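Long-range contacts in DUF4974 domain-containing protein (Parabacteroides distasonis, PDB 4M0N), which probably acts as a FecR-family anti-sigma factor that antagonises its sigma factor, the chain here being the part with the FecR and FecR C-terminal domains: residues Gln86-Asn97 with Val109-Met120; Leu174-Ile182 with Lys201-Ile210. The protein carries 1 engineered substitution. One frame throughout, in Å; residues are numbered along the deposited sequence.

Contact 1: residues Gln86-Asn97 with Val109-Met120; sequences QADVKVLGASFN and VSVRTGKVEVDM. Engineered in segment 86-97: Ala-94 (natural residue Thr).
Asp-88 and Lys-90 pair with Asp-119 and Glu-117 through four antiparallel backbone hydrogen bonds, and past the turn in each segment Asn-97 pairs with Ser-110 in a second sheet. At the corner a classic beta bulge sets Arg-112 and Thr-113 opposite Ser-95. Ser-95 O takes both amides from the same face of its carbonyl plane, Arg-112 N at 2.9 Å and Thr-113 N at 3.1 Å. With both hydroxyls turned between backbone N and carbonyl carbon (chi1 69°), the pairing brings Ser-95 OG into a 2.7 Å hydrogen bond with Thr-113 OG1. Water 1 links Leu-92 N to Lys-115 O.

Apolar contacts fill the angle between the sheets. Val-116 lies alongside Val-91, CG2 to CG1 3.6 Å, and the same CG2 touches the engineered Ala-94 CB and approaches Phe-96 CD1 obliquely at 4.0 Å. Its CG1 presses on Val-89 CG1 at 3.3 Å, and Val-89 CG2 meets Val-109 CG2 tip to tip at 3.8 Å. Replacing Val-116 with alanine would probably leave Val-89, Val-91 and Phe-96 without its methyls and open a gap.

Main-chain bonds set the register and valines the spacing, while ionisable groups stay on the partly exposed face, where Arg-83 salt-bridges Asp-88.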
loop_
_atom_site.group_PDB
_atom_site.type_symbol
_atom_site.label_atom_id
_atom_site.label_comp_id
_atom_site.label_asym_id
_atom_site.label_seq_id
_atom_site.Cartn_x
_atom_site.Cartn_y
_atom_site.Cartn_z
ATOM N N GLN A 86 -2.221 9.727 -8.563
ATOM C CA GLN A 86 -3.210 9.039 -9.381
ATOM C C GLN A 86 -4.649 9.476 -9.096
ATOM O O GLN A 86 -5.524 9.335 -9.955
ATOM C CB GLN A 86 -3.104 7.552 -9.137
ATOM C CG GLN A 86 -1.747 6.973 -9.521
ATOM C CD GLN A 86 -0.822 6.762 -8.330
ATOM O OE1 GLN A 86 -0.851 7.524 -7.336
ATOM N NE2 GLN A 86 0.036 5.745 -8.441
ATOM N N ALA A 87 -4.886 9.937 -7.868
ATOM C CA ALA A 87 -6.251 10.052 -7.379
ATOM C C ALA A 87 -6.323 10.870 -6.143
ATOM O O ALA A 87 -5.402 10.885 -5.332
ATOM C CB ALA A 87 -6.805 8.679 -7.036
ATOM N N ASP A 88 -7.457 11.517 -5.969
ATOM C CA ASP A 88 -7.805 12.030 -4.664
ATOM C C ASP A 88 -8.735 11.060 -3.979
ATOM O O ASP A 88 -9.712 10.586 -4.578
ATOM C CB ASP A 88 -8.554 13.359 -4.775
ATOM C CG ASP A 88 -7.670 14.557 -5.115
ATOM O OD1 ASP A 88 -6.440 14.482 -5.055
ATOM O OD2 ASP A 88 -8.227 15.666 -5.361
ATOM N N VAL A 89 -8.507 10.831 -2.691
ATOM C CA VAL A 89 -9.426 10.039 -1.911
ATOM C C VAL A 89 -10.093 10.981 -0.926
ATOM O O VAL A 89 -9.421 11.578 -0.068
ATOM C CB VAL A 89 -8.690 8.909 -1.176
ATOM C CG1 VAL A 89 -9.673 8.088 -0.374
ATOM C CG2 VAL A 89 -7.888 8.090 -2.178
ATOM N N LYS A 90 -11.418 11.085 -1.026
ATOM C CA LYS A 90 -12.187 12.096 -0.295
ATOM C C LYS A 90 -13.169 11.455 0.668
ATOM O O LYS A 90 -13.934 10.562 0.274
ATOM C CB LYS A 90 -12.914 12.911 -1.325
ATOM C CG LYS A 90 -13.671 14.095 -0.790
ATOM C CD LYS A 90 -14.235 14.880 -1.965
ATOM C CE LYS A 90 -14.865 16.169 -1.491
ATOM N NZ LYS A 90 -16.045 15.899 -0.624
ATOM N N VAL A 91 -13.128 11.852 1.932
ATOM C CA VAL A 91 -14.038 11.302 2.893
ATOM C C VAL A 91 -14.567 12.406 3.801
ATOM O O VAL A 91 -13.976 13.493 3.891
ATOM C CB VAL A 91 -13.438 10.179 3.769
ATOM C CG1 VAL A 91 -12.779 9.086 2.931
ATOM C CG2 VAL A 91 -12.478 10.725 4.814
ATOM N N LEU A 92 -15.646 12.101 4.511
ATOM C CA LEU A 92 -16.042 12.930 5.645
ATOM C C LEU A 92 -15.576 12.324 6.968
ATOM O O LEU A 92 -15.167 13.025 7.886
ATOM C CB LEU A 92 -17.554 13.096 5.662
ATOM C CG LEU A 92 -18.189 13.619 4.382
ATOM C CD1 LEU A 92 -19.696 13.741 4.611
ATOM C CD2 LEU A 92 -17.615 14.963 3.976
ATOM N N GLY A 93 -15.669 11.008 7.052
ATOM C CA GLY A 93 -15.232 10.263 8.224
ATOM C C GLY A 93 -15.203 8.836 7.759
ATOM O O GLY A 93 -16.214 8.316 7.357
ATOM N N ALA A 94 -14.023 8.227 7.735
ATOM C CA ALA A 94 -13.860 6.853 7.274
ATOM C C ALA A 94 -12.477 6.373 7.650
ATOM O O ALA A 94 -11.613 7.194 7.958
ATOM C CB ALA A 94 -14.008 6.779 5.767
ATOM N N SER A 95 -12.260 5.071 7.658
ATOM C CA SER A 95 -10.894 4.567 7.791
ATOM C C SER A 95 -10.607 3.721 6.584
ATOM O O SER A 95 -11.424 2.915 6.143
ATOM C CB SER A 95 -10.622 3.835 9.109
ATOM O OG SER A 95 -11.301 2.581 9.240
ATOM N N PHE A 96 -9.431 3.929 6.032
ATOM C CA PHE A 96 -9.106 3.338 4.740
ATOM C C PHE A 96 -7.617 3.337 4.500
ATOM O O PHE A 96 -6.878 4.178 5.051
ATOM C CB PHE A 96 -9.796 4.100 3.619
ATOM C CG PHE A 96 -9.474 5.573 3.622
ATOM C CD1 PHE A 96 -10.146 6.447 4.468
ATOM C CD2 PHE A 96 -8.493 6.075 2.797
ATOM C CE1 PHE A 96 -9.811 7.794 4.504
ATOM C CE2 PHE A 96 -8.133 7.431 2.849
ATOM C CZ PHE A 96 -8.823 8.291 3.690
ATOM N N ASN A 97 -7.199 2.367 3.682
ATOM C CA ASN A 97 -5.823 2.239 3.222
ATOM C C ASN A 97 -5.638 2.779 1.827
ATOM O O ASN A 97 -6.440 2.544 0.944
ATOM C CB ASN A 97 -5.446 0.746 3.179
ATOM C CG ASN A 97 -3.961 0.511 3.212
ATOM O OD1 ASN A 97 -3.319 0.634 4.274
ATOM N ND2 ASN A 97 -3.409 0.071 2.078
ATOM N N VAL A 109 -6.895 1.554 -3.193
ATOM C CA VAL A 109 -7.585 2.140 -2.064
ATOM C C VAL A 109 -8.589 1.126 -1.539
ATOM O O VAL A 109 -9.365 0.566 -2.299
ATOM C CB VAL A 109 -8.331 3.429 -2.481
ATOM C CG1 VAL A 109 -9.129 4.012 -1.330
ATOM C CG2 VAL A 109 -7.335 4.440 -3.055
ATOM N N SER A 110 -8.515 0.859 -0.240
ATOM C CA SER A 110 -9.276 -0.232 0.396
ATOM C C SER A 110 -9.935 0.310 1.646
ATOM O O SER A 110 -9.268 0.886 2.504
ATOM C CB SER A 110 -8.348 -1.366 0.783
ATOM O OG SER A 110 -7.503 -1.794 -0.290
ATOM N N VAL A 111 -11.255 0.152 1.748
ATOM C CA VAL A 111 -12.020 0.789 2.812
ATOM C C VAL A 111 -12.240 -0.178 3.966
ATOM O O VAL A 111 -12.682 -1.297 3.762
ATOM C CB VAL A 111 -13.404 1.270 2.320
ATOM C CG1 VAL A 111 -14.156 1.961 3.436
ATOM C CG2 VAL A 111 -13.250 2.172 1.104
ATOM N N ARG A 112 -11.872 0.248 5.165
ATOM C CA ARG A 112 -12.109 -0.535 6.360
ATOM C C ARG A 112 -13.439 -0.174 7.026
ATOM O O ARG A 112 -14.240 -1.047 7.360
ATOM C CB ARG A 112 -10.980 -0.340 7.345
ATOM C CG ARG A 112 -11.107 -1.187 8.598
ATOM C CD ARG A 112 -10.366 -2.491 8.412
ATOM N NE ARG A 112 -10.287 -3.296 9.625
ATOM C CZ ARG A 112 -11.249 -4.100 10.077
ATOM N NH1 ARG A 112 -12.398 -4.251 9.422
ATOM N NH2 ARG A 112 -11.049 -4.781 11.202
ATOM N N THR A 113 -13.663 1.120 7.225
ATOM C CA THR A 113 -14.896 1.602 7.811
ATOM C C THR A 113 -15.336 2.863 7.080
ATOM O O THR A 113 -14.528 3.578 6.535
ATOM C CB THR A 113 -14.743 1.909 9.325
ATOM O OG1 THR A 113 -13.906 3.046 9.519
ATOM C CG2 THR A 113 -14.097 0.755 10.030
ATOM N N GLY A 114 -16.634 3.125 7.057
ATOM C CA GLY A 114 -17.158 4.360 6.486
ATOM C C GLY A 114 -17.288 4.311 4.973
ATOM O O GLY A 114 -17.262 3.233 4.367
ATOM N N LYS A 115 -17.348 5.499 4.361
ATOM C CA LYS A 115 -17.636 5.673 2.935
ATOM C C LYS A 115 -16.548 6.562 2.373
ATOM O O LYS A 115 -16.169 7.554 2.992
ATOM C CB LYS A 115 -19.014 6.301 2.724
ATOM C CG LYS A 115 -20.130 5.392 3.204
ATOM C CD LYS A 115 -21.498 5.929 2.873
ATOM C CE LYS A 115 -22.565 5.053 3.497
ATOM N NZ LYS A 115 -23.913 5.474 3.078
ATOM N N VAL A 116 -16.017 6.157 1.222
ATOM C CA VAL A 116 -14.885 6.821 0.626
ATOM C C VAL A 116 -15.173 7.119 -0.850
ATOM O O VAL A 116 -15.691 6.265 -1.567
ATOM C CB VAL A 116 -13.665 5.889 0.733
ATOM C CG1 VAL A 116 -12.492 6.445 0.010
ATOM C CG2 VAL A 116 -13.347 5.613 2.211
ATOM N N GLU A 117 -14.819 8.322 -1.298
ATOM C CA GLU A 117 -14.927 8.658 -2.730
ATOM C C GLU A 117 -13.524 8.723 -3.318
ATOM O O GLU A 117 -12.658 9.356 -2.763
ATOM C CB GLU A 117 -15.598 10.020 -2.923
ATOM C CG GLU A 117 -15.791 10.425 -4.369
ATOM C CD GLU A 117 -16.585 11.725 -4.552
ATOM O OE1 GLU A 117 -17.734 11.792 -4.082
ATOM O OE2 GLU A 117 -16.061 12.663 -5.183
ATOM N N VAL A 118 -13.323 8.079 -4.459
ATOM C CA VAL A 118 -12.059 8.102 -5.134
ATOM C C VAL A 118 -12.234 8.835 -6.441
ATOM O O VAL A 118 -12.948 8.378 -7.340
ATOM C CB VAL A 118 -11.542 6.680 -5.389
ATOM C CG1 VAL A 118 -10.185 6.737 -6.081
ATOM C CG2 VAL A 118 -11.435 5.905 -4.066
ATOM N N ASP A 119 -11.541 9.964 -6.565
ATOM C CA ASP A 119 -11.686 10.813 -7.703
ATOM C C ASP A 119 -10.424 10.719 -8.541
ATOM O O ASP A 119 -9.333 11.050 -8.083
ATOM C CB ASP A 119 -11.860 12.259 -7.268
ATOM C CG ASP A 119 -13.068 12.476 -6.405
ATOM O OD1 ASP A 119 -14.129 11.887 -6.695
ATOM O OD2 ASP A 119 -12.972 13.268 -5.433
ATOM N N MET A 120 -10.607 10.309 -9.792
ATOM C CA MET A 120 -9.534 10.149 -10.767
ATOM C C MET A 120 -9.936 10.999 -11.981
ATOM O O MET A 120 -11.081 11.434 -12.099
ATOM C CB MET A 120 -9.363 8.659 -11.135
ATOM C CG MET A 120 -8.825 7.756 -10.013
ATOM S SD MET A 120 -9.303 6.035 -10.136
ATOM C CE MET A 120 -11.080 6.090 -9.801
HETATM O O HOH W 1 -17.041 9.551 4.497
HETATM O O HOH W 2 -18.535 7.568 6.482
HETATM O O HOH W 3 -5.127 -0.382 -0.329
#

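Contact 2: residues Leu174-Ile182 with Lys201-Ile210; sequences LERMYNQEI and KSLEAVLNAI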
loop_
_atom_site.group_PDB
_atom_site.type_symbol
_atom_site.label_atom_id
_atom_site.label_comp_id
_atom_site.label_asym_id
_atom_site.label_seq_id
_atom_site.Cartn_x
_atom_site.Cartn_y
_atom_site.Cartn_z
ATOM N N LEU A 174 8.254 -6.786 -0.117
ATOM C CA LEU A 174 9.300 -7.409 0.695
ATOM C C LEU A 174 10.514 -6.510 0.851
ATOM O O LEU A 174 11.034 -6.329 1.977
ATOM C CB LEU A 174 9.716 -8.763 0.122
ATOM C CG LEU A 174 8.634 -9.852 0.013
ATOM C CD1 LEU A 174 9.262 -11.135 -0.514
ATOM C CD2 LEU A 174 7.901 -10.110 1.312
ATOM N N GLU A 175 10.959 -5.919 -0.250
ATOM C CA GLU A 175 12.088 -5.003 -0.175
ATOM C C GLU A 175 11.847 -3.871 0.809
ATOM O O GLU A 175 12.714 -3.513 1.621
ATOM C CB GLU A 175 12.405 -4.383 -1.538
ATOM C CG GLU A 175 12.920 -5.334 -2.581
ATOM C CD GLU A 175 13.315 -4.589 -3.836
ATOM O OE1 GLU A 175 12.404 -4.056 -4.509
ATOM O OE2 GLU A 175 14.520 -4.554 -4.129
ATOM N N ARG A 176 10.647 -3.307 0.765
ATOM C CA ARG A 176 10.307 -2.218 1.652
ATOM C C ARG A 176 10.139 -2.627 3.123
ATOM O O ARG A 176 10.569 -1.915 4.029
ATOM C CB ARG A 176 9.025 -1.557 1.155
ATOM C CG ARG A 176 9.256 -0.777 -0.112
ATOM C CD ARG A 176 8.035 0.072 -0.455
ATOM N NE ARG A 176 6.916 -0.759 -0.863
ATOM C CZ ARG A 176 6.486 -0.922 -2.117
ATOM N NH1 ARG A 176 7.073 -0.320 -3.124
ATOM N NH2 ARG A 176 5.458 -1.733 -2.360
ATOM N N MET A 177 9.515 -3.776 3.340
ATOM C CA MET A 177 9.306 -4.282 4.698
ATOM C C MET A 177 10.594 -4.633 5.388
ATOM O O MET A 177 10.765 -4.282 6.556
ATOM C CB MET A 177 8.428 -5.536 4.705
ATOM C CG MET A 177 8.281 -6.166 6.097
ATOM S SD MET A 177 6.899 -7.331 6.179
ATOM C CE MET A 177 5.429 -6.281 6.156
ATOM N N TYR A 178 11.450 -5.386 4.690
ATOM C CA TYR A 178 12.638 -5.962 5.273
ATOM C C TYR A 178 13.909 -5.162 5.032
ATOM O O TYR A 178 14.976 -5.523 5.537
ATOM C CB TYR A 178 12.791 -7.406 4.790
ATOM C CG TYR A 178 11.643 -8.283 5.253
ATOM C CD1 TYR A 178 11.571 -8.755 6.556
ATOM C CD2 TYR A 178 10.606 -8.603 4.394
ATOM C CE1 TYR A 178 10.508 -9.543 6.979
ATOM C CE2 TYR A 178 9.550 -9.395 4.805
ATOM C CZ TYR A 178 9.509 -9.883 6.102
ATOM O OH TYR A 178 8.449 -10.678 6.521
ATOM N N ASN A 179 13.788 -4.047 4.304
ATOM C CA ASN A 179 14.928 -3.225 3.928
ATOM C C ASN A 179 16.063 -4.049 3.324
ATOM O O ASN A 179 17.230 -4.027 3.791
ATOM C CB ASN A 179 15.407 -2.389 5.099
ATOM C CG ASN A 179 16.428 -1.371 4.683
ATOM O OD1 ASN A 179 16.445 -0.936 3.529
ATOM N ND2 ASN A 179 17.295 -1.000 5.601
ATOM N N GLN A 180 15.697 -4.768 2.266
ATOM C CA GLN A 180 16.571 -5.712 1.625
ATOM C C GLN A 180 16.335 -5.682 0.125
ATOM O O GLN A 180 15.216 -5.912 -0.320
ATOM C CB GLN A 180 16.297 -7.106 2.180
ATOM C CG GLN A 180 17.004 -8.234 1.443
ATOM C CD GLN A 180 18.521 -8.065 1.419
ATOM O OE1 GLN A 180 19.170 -8.075 2.471
ATOM N NE2 GLN A 180 19.092 -7.902 0.226
ATOM N N GLU A 181 17.388 -5.412 -0.660
ATOM C CA GLU A 181 17.258 -5.395 -2.109
ATOM C C GLU A 181 16.982 -6.810 -2.612
ATOM O O GLU A 181 17.670 -7.770 -2.256
ATOM C CB GLU A 181 18.512 -4.832 -2.775
ATOM C CG GLU A 181 18.292 -4.410 -4.223
ATOM C CD GLU A 181 19.572 -4.392 -5.058
ATOM O OE1 GLU A 181 20.673 -4.284 -4.484
ATOM O OE2 GLU A 181 19.468 -4.490 -6.301
ATOM N N ILE A 182 15.943 -6.931 -3.426
ATOM C CA ILE A 182 15.589 -8.199 -4.010
ATOM C C ILE A 182 15.357 -7.961 -5.487
ATOM O O ILE A 182 14.557 -7.113 -5.845
ATOM C CB ILE A 182 14.300 -8.781 -3.415
ATOM C CG1 ILE A 182 14.435 -9.006 -1.911
ATOM C CG2 ILE A 182 13.925 -10.074 -4.127
ATOM C CD1 ILE A 182 13.101 -9.335 -1.253
ATOM N N LYS A 201 6.612 -12.707 9.806
ATOM C CA LYS A 201 7.565 -13.753 9.462
ATOM C C LYS A 201 8.905 -13.158 9.062
ATOM O O LYS A 201 8.996 -11.953 8.725
ATOM C CB LYS A 201 7.013 -14.631 8.341
ATOM C CG LYS A 201 5.775 -15.436 8.728
ATOM C CD LYS A 201 6.125 -16.813 9.258
ATOM C CE LYS A 201 4.944 -17.769 9.216
ATOM N NZ LYS A 201 4.428 -17.960 7.828
ATOM N N SER A 202 9.950 -13.988 9.120
ATOM C CA SER A 202 11.249 -13.592 8.628
ATOM C C SER A 202 11.141 -13.501 7.113
ATOM O O SER A 202 10.293 -14.153 6.521
ATOM C CB SER A 202 12.332 -14.603 9.017
ATOM O OG SER A 202 12.017 -15.864 8.469
ATOM N N LEU A 203 11.989 -12.702 6.489
ATOM C CA LEU A 203 12.087 -12.685 5.022
ATOM C C LEU A 203 12.365 -14.094 4.482
ATOM O O LEU A 203 11.746 -14.538 3.506
ATOM C CB LEU A 203 13.191 -11.734 4.581
ATOM C CG LEU A 203 13.436 -11.579 3.074
ATOM C CD1 LEU A 203 12.131 -11.346 2.342
ATOM C CD2 LEU A 203 14.446 -10.459 2.821
ATOM N N GLU A 204 13.279 -14.797 5.144
ATOM C CA GLU A 204 13.657 -16.153 4.741
ATOM C C GLU A 204 12.420 -17.049 4.665
ATOM O O GLU A 204 12.196 -17.748 3.673
ATOM C CB GLU A 204 14.699 -16.728 5.718
ATOM C CG GLU A 204 15.461 -17.943 5.210
ATOM C CD GLU A 204 16.485 -18.456 6.224
ATOM O OE1 GLU A 204 16.761 -17.743 7.215
ATOM O OE2 GLU A 204 17.014 -19.572 6.034
ATOM N N ALA A 205 11.600 -16.988 5.707
ATOM C CA ALA A 205 10.362 -17.780 5.797
ATOM C C ALA A 205 9.355 -17.439 4.714
ATOM O O ALA A 205 8.662 -18.311 4.158
ATOM C CB ALA A 205 9.727 -17.553 7.165
ATOM N N VAL A 206 9.229 -16.144 4.433
ATOM C CA VAL A 206 8.323 -15.723 3.395
ATOM C C VAL A 206 8.810 -16.224 2.048
ATOM O O VAL A 206 8.017 -16.742 1.280
ATOM C CB VAL A 206 8.116 -14.206 3.361
ATOM C CG1 VAL A 206 7.221 -13.865 2.181
ATOM C CG2 VAL A 206 7.510 -13.705 4.677
ATOM N N LEU A 207 10.112 -16.105 1.781
ATOM C CA LEU A 207 10.668 -16.610 0.531
ATOM C C LEU A 207 10.543 -18.142 0.406
ATOM O O LEU A 207 10.219 -18.636 -0.661
ATOM C CB LEU A 207 12.111 -16.155 0.346
ATOM C CG LEU A 207 12.267 -14.629 0.216
ATOM C CD1 LEU A 207 13.744 -14.275 0.241
ATOM C CD2 LEU A 207 11.601 -14.132 -1.055
ATOM N N ASN A 208 10.733 -18.872 1.502
ATOM C CA ASN A 208 10.496 -20.328 1.496
ATOM C C ASN A 208 9.050 -20.680 1.143
ATOM O O ASN A 208 8.783 -21.613 0.372
ATOM C CB ASN A 208 10.864 -20.957 2.855
ATOM C CG ASN A 208 12.330 -20.809 3.200
ATOM O OD1 ASN A 208 13.179 -20.633 2.330
ATOM N ND2 ASN A 208 12.641 -20.908 4.488
ATOM N N ALA A 209 8.111 -19.928 1.692
ATOM C CA ALA A 209 6.702 -20.152 1.408
ATOM C C ALA A 209 6.390 -19.912 -0.059
ATOM O O ALA A 209 5.606 -20.643 -0.664
ATOM C CB ALA A 209 5.848 -19.273 2.287
ATOM N N ILE A 210 7.004 -18.880 -0.628
ATOM C CA ILE A 210 6.888 -18.616 -2.052
ATOM C C ILE A 210 7.505 -19.745 -2.851
ATOM O O ILE A 210 6.916 -20.174 -3.836
ATOM C CB ILE A 210 7.542 -17.271 -2.424
ATOM C CG1 ILE A 210 6.673 -16.137 -1.899
ATOM C CG2 ILE A 210 7.674 -17.103 -3.921
ATOM C CD1 ILE A 210 7.386 -14.821 -1.801
HETATM O O HOH W 4 5.332 -11.416 7.554
#
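Leu-203 lies across the ring of Tyr-178, its CB 3.9 Å from the ring centroid and nearly along the normal, a CH-pi contact over one face; Met-177 CG covers the opposite face. The leucine CG points away from its backbone N (chi1 -180°), which carries the two methyls past the ring: CD1 reaches Tyr-178 CD2 at 3.7 Å, and CD2 meets Gln-180 CG, the two chains crossing at about a right angle. At the far end of the ring the phenol donates to Lys-201 O, with OH 2.6 Å away and 46° above its carbonyl plane.

Such contacts join two helices of the FecR C-terminal domain, segments 174-178 and 203-210 running nearly antiparallel, the end of one beside the start of the other. Ser-202 N-caps the second helix, its OG accepting from Ala-205 N.

One turn earlier, Leu-174 enters as a knob into the hole formed by Leu-203, Val-206, Leu-207 and Ile-210. Its side chain and that of Leu-207 slide past each other in opposite directions, CD1 to CD2 3.8 Å, while CD2 takes Val-206 CG1 at 3.9 Å. Leu-160 of strand 159-166 touches Leu-174, Tyr-178 and Val-206; Ile-225 packs on Leu-203 and Ile-182.

In the fold
The two contacts belong to different domains and hold no element in common: contact 1 lies in the FecR domain, contact 2 in the FecR C-terminal domain. Their centres are 29 Å apart on opposite sides of the chain's centre. Both are partly buried. Contact 1 joins strands in two sheets largely by main-chain hydrogen bonds, burying 835 Å² and with it polar side chains, Asn-97 and Ser-110 being bonded to Glu-67 and Gln-132. Contact 2, at 364 Å², joins two helices and their flanking residues through side chains, with an apolar centre and one phenol bond to a backbone carbonyl towards its exposed edge. Ionisable residues face each other across the strands of contact 1; none brings its charged end across contact 2.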